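Local coordinates for protein aminotransferase TlmJ (Streptoalloteichus hindustanus, PDB 5UID) that probably acts as a pyridoxal-phosphate-dependent aminotransferase of the DegT/DnrJ/EryC1 family, transferring amino groups in natural-product biosynthesis, at residues F265-Y276 against P359-E370; T62-E70 against F87-R97. All coordinates share one frame; numbering follows the deposited sequence.

Contact 1. Residues F265-Y276 against P359-E370; sequences FVRRRREIAERY and PLHQALSDSDVE. With SO4 (sulfate ion), chain G.
A buried, mixed polar and apolar contact fastens one side of the long helix 249-280 to the loop after strand 355-358 and to the first turn of the final helix 366-383. At one end Gln-362 lays its amide almost flat on the ring of Phe-265, the two planes 15° apart and NE2 over the ring centre. With CG between the backbone N and the carbonyl carbon (chi1 66°) and a bend at chi2, the same amide directs OE1 to Arg-269 NE, 2.7 Å away and met nearly along the C=O axis. CA and CB of His-361 lie over one face of the Arg-269 guanidinium, while one water joins Arg-269 NH1 to Gln-362 NE2 and another accepts from Arg-269 NH2 and lies within reach of Leu-360 O. Arg-269 also reaches Tyr-300 O. These segments probably belong to the smaller C-terminal domain usual in fold-type I aminotransferases, which the long helix joins to the cofactor-binding part. In the middle, Ile-272 inserts CG2 between Leu-360 CD1 (3.7 Å) and Val-369 CG2, and its CD1 reaches Leu-364 CB. Beside it, Arg-268 NH2 donates to Leu-364 O at 2.9 Å, nearly straight at 175°, and to Asp-366 OD1 at 3.0 Å, a salt bridge that meets the carboxylate from above its plane. Ser-365 and Asp-368 form a capping box at the start of helix 366-383. At the far end Arg-275 grips Glu-370 side-on, NE to OE2 at 2.6 Å and NH2 to OE1 at 2.9 Å, using the syn lone pairs of the carboxylate. Val-369 CG1 lies 3.6 Å from Tyr-276 CE1, and the Tyr-276 hydroxyl donates to Pro-359 O at 2.8 Å.

Contact 2. Residues T62-E70 against F87-R97; sequences TEGLFLSME and FVGAANAIAAR
Helices 61-72 and 88-95 run side by side in the same general direction, the axes of their segments 8.5 Å apart at a crossing angle of -30°, and they come together most tightly where the CA atoms of Phe-66 and Ala-93 are 4.5 Å apart. Phe-66 carries the packing. Its ring lies broadside on the second helix, with Ala-93 CA 3.5 Å from the ring centroid and only 8° off the normal, a CH-pi contact over the face. The methyl of Ala-93 touches CD1, and Ala-96 CB sits 3.6 Å from CE2. An alanine at Phe-66 is likely to open a gap over Ala-93 and leave the Ala-96 methyl without its aromatic neighbour. On the side facing the sheet, Leu-65 places CD1 4.0 Å from Ala-90 CB. Met-69, a selenomethionine, rests CG on Ala-93 CB; with CG anti to the carbonyl carbon (chi1 -66°) and further bends at chi2 and chi3, its SE atom passes Ile-94 CG1, 4.0 Å off. A water donates to both Phe-66 O and Ala-93 O, bridging the two backbones. Toward the C-terminal ends, Arg-97 CD crosses Glu-70 CG at 3.8 Å; their charged groups do not meet, and Glu-70 instead forms a salt bridge with Arg-243. At the opposite end Thr-62 OG1 approaches the edge of the Phe-87 ring. Asn-92, beside Phe-66 CZ, hydrogen-bonds to Tyr-339 and to Gly-242 O of the second subunit. Two near-parallel helices on a largely parallel sheet, with Thr-62 N hydrogen-bonded to the phosphate of the modified lysine at position 187, are characteristic of the large, cofactor-binding domain of fold-type I aminotransferases.

Overall arrangement
The two contacts lie on opposite sides of the chain's centre, their own centres 32 Å apart and their nearest atoms about 15 Å apart, and they do not touch. Contact 2 closes early in the chain, within the sheet-based region, and reaches the phosphate of the modified lysine through Thr-62 N; contact 1 joins the long helix 249-280 to elements near the C-terminus. From a bound pyridoxal-5'-phosphate molecule the side chain of Thr-62 is about 13 Å away and that of Phe-265 about 14 Å. The start of helix 249-280 (Val-250, Ala-251, Ile-254) lines the site of that molecule. Contact 2 borders the second subunit, whereas no other chain of the assembly touches contact 1.

Contact 1. Residues F265-Y276 against P359-E370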
loop_
_atom_site.group_PDB
_atom_site.type_symbol
_atom_site.label_atom_id
_atom_site.label_comp_id
_atom_site.label_asym_id
_atom_site.label_seq_id
_atom_site.Cartn_x
_atom_site.Cartn_y
_atom_site.Cartn_z
ATOM N N PHE A 265 -18.970 -16.279 -8.252
ATOM C CA PHE A 265 -19.344 -15.315 -7.221
ATOM C C PHE A 265 -20.504 -14.441 -7.687
ATOM O O PHE A 265 -21.477 -14.235 -6.953
ATOM C CB PHE A 265 -18.146 -14.436 -6.849
ATOM C CG PHE A 265 -17.027 -15.172 -6.161
ATOM C CD1 PHE A 265 -17.211 -16.455 -5.672
ATOM C CD2 PHE A 265 -15.791 -14.567 -5.997
ATOM C CE1 PHE A 265 -16.180 -17.125 -5.041
ATOM C CE2 PHE A 265 -14.756 -15.229 -5.364
ATOM C CZ PHE A 265 -14.951 -16.509 -4.884
ATOM N N VAL A 266 -20.408 -13.914 -8.911
ATOM C CA VAL A 266 -21.433 -13.010 -9.425
ATOM C C VAL A 266 -22.752 -13.743 -9.620
ATOM O O VAL A 266 -23.823 -13.212 -9.302
ATOM C CB VAL A 266 -20.953 -12.350 -10.730
ATOM C CG1 VAL A 266 -22.028 -11.435 -11.291
ATOM C CG2 VAL A 266 -19.667 -11.575 -10.487
ATOM N N ARG A 267 -22.703 -14.970 -10.150
ATOM C CA ARG A 267 -23.932 -15.737 -10.334
ATOM C C ARG A 267 -24.631 -15.984 -9.002
ATOM O O ARG A 267 -25.861 -15.893 -8.912
ATOM C CB ARG A 267 -23.634 -17.063 -11.035
ATOM C CG ARG A 267 -23.423 -16.940 -12.534
ATOM C CD ARG A 267 -23.456 -18.302 -13.206
ATOM N NE ARG A 267 -22.401 -19.183 -12.717
ATOM C CZ ARG A 267 -21.210 -19.314 -13.292
ATOM N NH1 ARG A 267 -20.919 -18.617 -14.383
ATOM N NH2 ARG A 267 -20.308 -20.141 -12.778
ATOM N N ARG A 268 -23.863 -16.294 -7.958
ATOM C CA ARG A 268 -24.459 -16.483 -6.640
ATOM C C ARG A 268 -25.048 -15.180 -6.116
ATOM O O ARG A 268 -26.159 -15.168 -5.575
ATOM C CB ARG A 268 -23.417 -17.042 -5.671
ATOM C CG ARG A 268 -23.896 -17.149 -4.234
ATOM C CD ARG A 268 -25.166 -17.975 -4.131
ATOM N NE ARG A 268 -25.651 -18.044 -2.757
ATOM C CZ ARG A 268 -26.829 -18.547 -2.406
ATOM N NH1 ARG A 268 -27.649 -19.026 -3.333
ATOM N NH2 ARG A 268 -27.191 -18.568 -1.130
ATOM N N ARG A 269 -24.322 -14.070 -6.277
ATOM C CA ARG A 269 -24.853 -12.777 -5.859
ATOM C C ARG A 269 -26.093 -12.397 -6.657
ATOM O O ARG A 269 -27.008 -11.764 -6.117
ATOM C CB ARG A 269 -23.780 -11.698 -6.002
ATOM C CG ARG A 269 -22.625 -11.829 -5.019
ATOM C CD ARG A 269 -21.443 -10.970 -5.445
ATOM N NE ARG A 269 -20.431 -10.876 -4.399
ATOM C CZ ARG A 269 -20.310 -9.846 -3.568
ATOM N NH1 ARG A 269 -19.364 -9.853 -2.642
ATOM N NH2 ARG A 269 -21.134 -8.808 -3.663
ATOM N N ARG A 270 -26.146 -12.774 -7.939
ATOM C CA ARG A 270 -27.305 -12.434 -8.756
ATOM C C ARG A 270 -28.545 -13.193 -8.299
ATOM O O ARG A 270 -29.635 -12.614 -8.213
ATOM C CB ARG A 270 -27.016 -12.719 -10.231
ATOM C CG ARG A 270 -28.207 -12.465 -11.148
ATOM C CD ARG A 270 -27.859 -12.715 -12.608
ATOM N NE ARG A 270 -28.997 -12.458 -13.487
ATOM C CZ ARG A 270 -28.960 -12.564 -14.812
ATOM N NH1 ARG A 270 -27.837 -12.923 -15.420
ATOM N NH2 ARG A 270 -30.046 -12.309 -15.529
ATOM N N GLU A 271 -28.404 -14.486 -7.996
ATOM C CA GLU A 271 -29.564 -15.253 -7.560
ATOM C C GLU A 271 -30.028 -14.819 -6.173
ATOM O O GLU A 271 -31.214 -14.952 -5.851
ATOM C CB GLU A 271 -29.259 -16.753 -7.595
ATOM C CG GLU A 271 -28.413 -17.274 -6.447
ATOM C CD GLU A 271 -28.097 -18.758 -6.580
ATOM O OE1 GLU A 271 -27.553 -19.161 -7.631
ATOM O OE2 GLU A 271 -28.401 -19.521 -5.637
ATOM N N ILE A 272 -29.123 -14.284 -5.350
ATOM C CA ILE A 272 -29.539 -13.710 -4.074
ATOM C C ILE A 272 -30.389 -12.469 -4.309
ATOM O O ILE A 272 -31.485 -12.332 -3.753
ATOM C CB ILE A 272 -28.315 -13.391 -3.195
ATOM C CG1 ILE A 272 -27.620 -14.677 -2.744
ATOM C CG2 ILE A 272 -28.731 -12.555 -1.993
ATOM C CD1 ILE A 272 -26.316 -14.431 -2.013
ATOM N N ALA A 273 -29.897 -11.547 -5.143
ATOM C CA ALA A 273 -30.645 -10.324 -5.420
ATOM C C ALA A 273 -31.994 -10.623 -6.060
ATOM O O ALA A 273 -32.974 -9.912 -5.804
ATOM C CB ALA A 273 -29.823 -9.396 -6.313
ATOM N N GLU A 274 -32.069 -11.668 -6.886
ATOM C CA GLU A 274 -33.349 -12.042 -7.477
ATOM C C GLU A 274 -34.294 -12.610 -6.425
ATOM O O GLU A 274 -35.499 -12.331 -6.451
ATOM C CB GLU A 274 -33.127 -13.037 -8.615
ATOM C CG GLU A 274 -32.437 -12.417 -9.820
ATOM C CD GLU A 274 -32.099 -13.430 -10.898
ATOM O OE1 GLU A 274 -32.145 -14.646 -10.613
ATOM O OE2 GLU A 274 -31.783 -13.006 -12.031
ATOM N N ARG A 275 -33.767 -13.402 -5.488
ATOM C CA ARG A 275 -34.583 -13.846 -4.363
ATOM C C ARG A 275 -35.030 -12.660 -3.517
ATOM O O ARG A 275 -36.173 -12.624 -3.042
ATOM C CB ARG A 275 -33.810 -14.858 -3.516
ATOM C CG ARG A 275 -34.532 -15.282 -2.246
ATOM C CD ARG A 275 -35.826 -16.029 -2.553
ATOM N NE ARG A 275 -36.629 -16.244 -1.351
ATOM C CZ ARG A 275 -37.739 -15.573 -1.061
ATOM N NH1 ARG A 275 -38.193 -14.648 -1.896
ATOM N NH2 ARG A 275 -38.402 -15.831 0.059
ATOM N N TYR A 276 -34.143 -11.682 -3.318
ATOM C CA TYR A 276 -34.535 -10.443 -2.650
ATOM C C TYR A 276 -35.664 -9.752 -3.405
ATOM O O TYR A 276 -36.655 -9.318 -2.804
ATOM C CB TYR A 276 -33.334 -9.503 -2.527
ATOM C CG TYR A 276 -32.380 -9.801 -1.392
ATOM C CD1 TYR A 276 -32.728 -10.666 -0.363
ATOM C CD2 TYR A 276 -31.128 -9.198 -1.346
ATOM C CE1 TYR A 276 -31.849 -10.930 0.678
ATOM C CE2 TYR A 276 -30.244 -9.455 -0.316
ATOM C CZ TYR A 276 -30.610 -10.320 0.695
ATOM O OH TYR A 276 -29.724 -10.570 1.721
ATOM N N PRO A 359 -27.327 -7.042 3.257
ATOM C CA PRO A 359 -26.242 -8.002 3.012
ATOM C C PRO A 359 -26.326 -8.621 1.624
ATOM O O PRO A 359 -27.372 -9.122 1.206
ATOM C CB PRO A 359 -26.454 -9.051 4.108
ATOM C CG PRO A 359 -27.119 -8.305 5.210
ATOM C CD PRO A 359 -28.012 -7.301 4.538
ATOM N N LEU A 360 -25.206 -8.583 0.902
ATOM C CA LEU A 360 -25.141 -9.157 -0.441
ATOM C C LEU A 360 -23.699 -9.589 -0.694
ATOM O O LEU A 360 -22.834 -8.745 -0.947
ATOM C CB LEU A 360 -25.617 -8.162 -1.488
ATOM C CG LEU A 360 -25.544 -8.646 -2.938
ATOM C CD1 LEU A 360 -26.405 -9.884 -3.134
ATOM C CD2 LEU A 360 -25.958 -7.537 -3.896
ATOM N N HIS A 361 -23.455 -10.896 -0.627
ATOM C CA HIS A 361 -22.149 -11.471 -0.923
ATOM C C HIS A 361 -22.324 -12.971 -1.101
ATOM O O HIS A 361 -23.319 -13.551 -0.657
ATOM C CB HIS A 361 -21.124 -11.164 0.175
ATOM C CG HIS A 361 -21.569 -11.564 1.547
ATOM N ND1 HIS A 361 -21.487 -12.861 2.007
ATOM C CD2 HIS A 361 -22.106 -10.840 2.557
ATOM C CE1 HIS A 361 -21.950 -12.918 3.244
ATOM N NE2 HIS A 361 -22.335 -11.705 3.600
ATOM N N GLN A 362 -21.342 -13.594 -1.756
ATOM C CA GLN A 362 -21.467 -15.006 -2.097
ATOM C C GLN A 362 -21.267 -15.934 -0.906
ATOM O O GLN A 362 -21.370 -17.153 -1.081
ATOM C CB GLN A 362 -20.485 -15.381 -3.213
ATOM C CG GLN A 362 -19.016 -15.292 -2.838
ATOM C CD GLN A 362 -18.464 -13.888 -2.979
ATOM O OE1 GLN A 362 -19.202 -12.942 -3.264
ATOM N NE2 GLN A 362 -17.158 -13.746 -2.791
ATOM N N ALA A 363 -20.994 -15.409 0.287
ATOM C CA ALA A 363 -20.927 -16.240 1.482
ATOM C C ALA A 363 -22.274 -16.389 2.174
ATOM O O ALA A 363 -22.382 -17.176 3.120
ATOM C CB ALA A 363 -19.907 -15.670 2.477
ATOM N N LEU A 364 -23.293 -15.658 1.733
ATOM C CA LEU A 364 -24.618 -15.780 2.323
ATOM C C LEU A 364 -25.226 -17.135 1.984
ATOM O O LEU A 364 -25.261 -17.537 0.818
ATOM C CB LEU A 364 -25.527 -14.661 1.816
ATOM C CG LEU A 364 -25.184 -13.229 2.220
ATOM C CD1 LEU A 364 -26.037 -12.236 1.448
ATOM C CD2 LEU A 364 -25.372 -13.052 3.718
ATOM N N SER A 365 -25.699 -17.844 3.004
ATOM C CA SER A 365 -26.445 -19.067 2.762
ATOM C C SER A 365 -27.904 -18.734 2.459
ATOM O O SER A 365 -28.368 -17.608 2.660
ATOM C CB SER A 365 -26.348 -20.008 3.963
ATOM O OG SER A 365 -26.977 -19.447 5.102
ATOM N N ASP A 366 -28.633 -19.733 1.956
ATOM C CA ASP A 366 -30.063 -19.548 1.735
ATOM C C ASP A 366 -30.781 -19.193 3.029
ATOM O O ASP A 366 -31.735 -18.409 3.011
ATOM C CB ASP A 366 -30.673 -20.805 1.115
ATOM C CG ASP A 366 -30.169 -21.063 -0.291
ATOM O OD1 ASP A 366 -29.777 -20.093 -0.968
ATOM O OD2 ASP A 366 -30.170 -22.236 -0.717
ATOM N N SER A 367 -30.330 -19.750 4.156
ATOM C CA SER A 367 -30.908 -19.392 5.447
ATOM C C SER A 367 -30.670 -17.921 5.771
ATOM O O SER A 367 -31.563 -17.239 6.287
ATOM C CB SER A 367 -30.329 -20.282 6.545
ATOM O OG SER A 367 -30.751 -19.845 7.825
ATOM N N ASP A 368 -29.468 -17.416 5.480
ATOM C CA ASP A 368 -29.187 -16.000 5.700
ATOM C C ASP A 368 -30.092 -15.121 4.848
ATOM O O ASP A 368 -30.623 -14.111 5.330
ATOM C CB ASP A 368 -27.719 -15.699 5.393
ATOM C CG ASP A 368 -26.765 -16.414 6.332
ATOM O OD1 ASP A 368 -27.116 -16.594 7.517
ATOM O OD2 ASP A 368 -25.662 -16.791 5.883
ATOM N N VAL A 369 -30.280 -15.492 3.579
ATOM C CA VAL A 369 -31.097 -14.690 2.670
ATOM C C VAL A 369 -32.537 -14.628 3.159
ATOM O O VAL A 369 -33.171 -13.567 3.136
ATOM C CB VAL A 369 -31.007 -15.254 1.240
ATOM C CG1 VAL A 369 -31.937 -14.493 0.305
ATOM C CG2 VAL A 369 -29.575 -15.194 0.740
ATOM N N GLU A 370 -33.076 -15.763 3.614
ATOM C CA GLU A 370 -34.438 -15.771 4.136
ATOM C C GLU A 370 -34.538 -15.017 5.457
ATOM O O GLU A 370 -35.582 -14.425 5.752
ATOM C CB GLU A 370 -34.933 -17.210 4.298
ATOM C CG GLU A 370 -34.996 -17.993 2.990
ATOM C CD GLU A 370 -35.948 -17.375 1.979
ATOM O OE1 GLU A 370 -36.968 -16.786 2.396
ATOM O OE2 GLU A 370 -35.674 -17.476 0.764
HETATM S S SO4 G . -17.514 -20.294 -14.949
HETATM O O1 SO4 G . -18.651 -19.460 -15.331
HETATM O O2 SO4 G . -17.590 -21.563 -15.666
HETATM O O3 SO4 G . -16.270 -19.610 -15.298
HETATM O O4 SO4 G . -17.547 -20.546 -13.511
HETATM O O HOH W 1 -16.824 -11.122 -1.642
HETATM O O HOH W 2 -20.855 -6.964 -1.548
#

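Contact 2. Residues T62-E70 against F87-R97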
loop_
_atom_site.group_PDB
_atom_site.type_symbol
_atom_site.label_atom_id
_atom_site.label_comp_id
_atom_site.label_asym_id
_atom_site.label_seq_id
_atom_site.Cartn_x
_atom_site.Cartn_y
_atom_site.Cartn_z
ATOM N N THR A 62 -7.423 3.189 -3.833
ATOM C CA THR A 62 -7.160 4.564 -3.424
ATOM C C THR A 62 -5.835 5.054 -3.991
ATOM O O THR A 62 -5.744 6.167 -4.521
ATOM C CB THR A 62 -7.158 4.669 -1.901
ATOM O OG1 THR A 62 -8.421 4.221 -1.391
ATOM C CG2 THR A 62 -6.918 6.111 -1.474
ATOM N N GLU A 63 -4.797 4.223 -3.897
ATOM C CA GLU A 63 -3.507 4.586 -4.467
ATOM C C GLU A 63 -3.606 4.739 -5.977
ATOM O O GLU A 63 -2.990 5.637 -6.560
ATOM C CB GLU A 63 -2.463 3.536 -4.095
ATOM C CG GLU A 63 -1.058 3.893 -4.516
ATOM C CD GLU A 63 -0.476 5.041 -3.718
ATOM O OE1 GLU A 63 -1.002 5.345 -2.626
ATOM O OE2 GLU A 63 0.514 5.639 -4.183
ATOM N N GLY A 64 -4.385 3.871 -6.629
ATOM C CA GLY A 64 -4.624 4.035 -8.052
ATOM C C GLY A 64 -5.345 5.326 -8.381
ATOM O O GLY A 64 -5.087 5.939 -9.421
ATOM N N LEU A 65 -6.246 5.766 -7.499
ATOM C CA LEU A 65 -6.933 7.035 -7.722
ATOM C C LEU A 65 -5.984 8.214 -7.536
ATOM O O LEU A 65 -5.994 9.159 -8.336
ATOM C CB LEU A 65 -8.136 7.155 -6.785
ATOM C CG LEU A 65 -9.332 6.240 -7.070
ATOM C CD1 LEU A 65 -10.273 6.192 -5.877
ATOM C CD2 LEU A 65 -10.084 6.695 -8.320
ATOM N N PHE A 66 -5.161 8.179 -6.483
ATOM C CA PHE A 66 -4.167 9.231 -6.281
ATOM C C PHE A 66 -3.193 9.301 -7.451
ATOM O O PHE A 66 -2.837 10.394 -7.907
ATOM C CB PHE A 66 -3.406 9.001 -4.973
ATOM C CG PHE A 66 -4.036 9.652 -3.776
ATOM C CD1 PHE A 66 -5.167 9.109 -3.184
ATOM C CD2 PHE A 66 -3.483 10.800 -3.225
ATOM C CE1 PHE A 66 -5.744 9.705 -2.079
ATOM C CE2 PHE A 66 -4.055 11.401 -2.119
ATOM C CZ PHE A 66 -5.188 10.852 -1.544
ATOM N N LEU A 67 -2.748 8.144 -7.949
ATOM C CA LEU A 67 -1.805 8.134 -9.063
ATOM C C LEU A 67 -2.419 8.747 -10.314
ATOM O O LEU A 67 -1.750 9.495 -11.038
ATOM C CB LEU A 67 -1.334 6.708 -9.351
ATOM C CG LEU A 67 -0.384 6.065 -8.343
ATOM C CD1 LEU A 67 -0.131 4.609 -8.704
ATOM C CD2 LEU A 67 0.922 6.838 -8.272
ATOM N N SER A 68 -3.691 8.446 -10.586
ATOM C CA SER A 68 -4.318 8.959 -11.800
ATOM C C SER A 68 -4.406 10.480 -11.775
ATOM O O SER A 68 -4.184 11.139 -12.797
ATOM C CB SER A 68 -5.703 8.337 -11.985
ATOM O OG SER A 68 -6.599 8.779 -10.983
HETATM N N MSE A 69 -4.712 11.058 -10.616
HETATM C CA MSE A 69 -4.761 12.511 -10.485
HETATM C C MSE A 69 -3.367 13.113 -10.641
HETATM O O MSE A 69 -3.219 14.238 -11.116
HETATM C CB MSE A 69 -5.369 12.918 -9.141
HETATM C CG MSE A 69 -6.844 12.549 -8.985
HETATM SE SE MSE A 69 -7.985 13.319 -10.379
HETATM C CE MSE A 69 -8.583 11.666 -11.223
ATOM N N GLU A 70 -2.343 12.358 -10.235
ATOM C CA GLU A 70 -0.969 12.805 -10.447
ATOM C C GLU A 70 -0.596 12.733 -11.923
ATOM O O GLU A 70 -0.051 13.692 -12.484
ATOM C CB GLU A 70 -0.004 11.966 -9.607
ATOM C CG GLU A 70 -0.139 12.171 -8.106
ATOM C CD GLU A 70 0.726 11.212 -7.308
ATOM O OE1 GLU A 70 1.559 10.510 -7.918
ATOM O OE2 GLU A 70 0.570 11.158 -6.069
ATOM N N PHE A 87 -16.482 7.464 -3.315
ATOM C CA PHE A 87 -15.605 7.025 -2.242
ATOM C C PHE A 87 -14.732 8.184 -1.777
ATOM O O PHE A 87 -14.282 9.004 -2.582
ATOM C CB PHE A 87 -14.736 5.857 -2.710
ATOM C CG PHE A 87 -13.800 5.341 -1.659
ATOM C CD1 PHE A 87 -14.289 4.688 -0.538
ATOM C CD2 PHE A 87 -12.432 5.504 -1.792
ATOM C CE1 PHE A 87 -13.428 4.212 0.433
ATOM C CE2 PHE A 87 -11.566 5.031 -0.824
ATOM C CZ PHE A 87 -12.066 4.382 0.289
ATOM N N VAL A 88 -14.500 8.249 -0.461
ATOM C CA VAL A 88 -13.774 9.376 0.120
ATOM C C VAL A 88 -12.371 9.490 -0.464
ATOM O O VAL A 88 -11.841 10.598 -0.619
ATOM C CB VAL A 88 -13.744 9.252 1.658
ATOM C CG1 VAL A 88 -13.070 7.953 2.085
ATOM C CG2 VAL A 88 -13.048 10.452 2.284
ATOM N N GLY A 89 -11.754 8.358 -0.816
ATOM C CA GLY A 89 -10.417 8.394 -1.379
ATOM C C GLY A 89 -10.351 9.067 -2.735
ATOM O O GLY A 89 -9.309 9.611 -3.111
ATOM N N ALA A 90 -11.453 9.039 -3.488
ATOM C CA ALA A 90 -11.482 9.724 -4.776
ATOM C C ALA A 90 -11.422 11.235 -4.596
ATOM O O ALA A 90 -10.705 11.927 -5.328
ATOM C CB ALA A 90 -12.733 9.327 -5.560
ATOM N N ALA A 91 -12.168 11.767 -3.627
ATOM C CA ALA A 91 -12.124 13.202 -3.372
ATOM C C ALA A 91 -10.799 13.606 -2.741
ATOM O O ALA A 91 -10.266 14.682 -3.038
ATOM C CB ALA A 91 -13.296 13.615 -2.481
ATOM N N ASN A 92 -10.252 12.758 -1.866
ATOM C CA ASN A 92 -8.950 13.044 -1.274
ATOM C C ASN A 92 -7.860 13.070 -2.336
ATOM O O ASN A 92 -6.932 13.884 -2.265
ATOM C CB ASN A 92 -8.624 12.013 -0.190
ATOM C CG ASN A 92 -9.344 12.290 1.121
ATOM O OD1 ASN A 92 -10.143 13.221 1.221
ATOM N ND2 ASN A 92 -9.062 11.477 2.134
ATOM N N ALA A 93 -7.960 12.191 -3.338
ATOM C CA ALA A 93 -6.978 12.186 -4.417
ATOM C C ALA A 93 -6.977 13.505 -5.178
ATOM O O ALA A 93 -5.940 13.911 -5.714
ATOM C CB ALA A 93 -7.249 11.023 -5.370
ATOM N N ILE A 94 -8.121 14.187 -5.229
ATOM C CA ILE A 94 -8.207 15.469 -5.919
ATOM C C ILE A 94 -7.653 16.589 -5.049
ATOM O O ILE A 94 -6.781 17.356 -5.474
ATOM C CB ILE A 94 -9.665 15.745 -6.334
ATOM C CG1 ILE A 94 -10.163 14.656 -7.291
ATOM C CG2 ILE A 94 -9.796 17.130 -6.965
ATOM C CD1 ILE A 94 -11.665 14.485 -7.288
ATOM N N ALA A 95 -8.147 16.697 -3.815
ATOM C CA ALA A 95 -7.771 17.807 -2.949
ATOM C C ALA A 95 -6.317 17.739 -2.491
ATOM O O ALA A 95 -5.741 18.780 -2.159
ATOM C CB ALA A 95 -8.699 17.858 -1.734
ATOM N N ALA A 96 -5.709 16.548 -2.464
ATOM C CA ALA A 96 -4.318 16.446 -2.030
ATOM C C ALA A 96 -3.367 17.090 -3.030
ATOM O O ALA A 96 -2.285 17.547 -2.647
ATOM C CB ALA A 96 -3.934 14.983 -1.806
ATOM N N ARG A 97 -3.746 17.134 -4.304
ATOM C CA ARG A 97 -2.937 17.790 -5.325
ATOM C C ARG A 97 -3.137 19.299 -5.362
ATOM O O ARG A 97 -2.469 19.978 -6.151
ATOM C CB ARG A 97 -3.249 17.197 -6.701
ATOM C CG ARG A 97 -2.845 15.740 -6.857
ATOM C CD ARG A 97 -1.862 15.575 -8.000
ATOM N NE ARG A 97 -0.640 16.342 -7.778
ATOM C CZ ARG A 97 0.243 16.636 -8.727
ATOM N NH1 ARG A 97 0.039 16.233 -9.974
ATOM N NH2 ARG A 97 1.328 17.339 -8.431
HETATM O O HOH W 3 -3.404 12.524 -6.192
#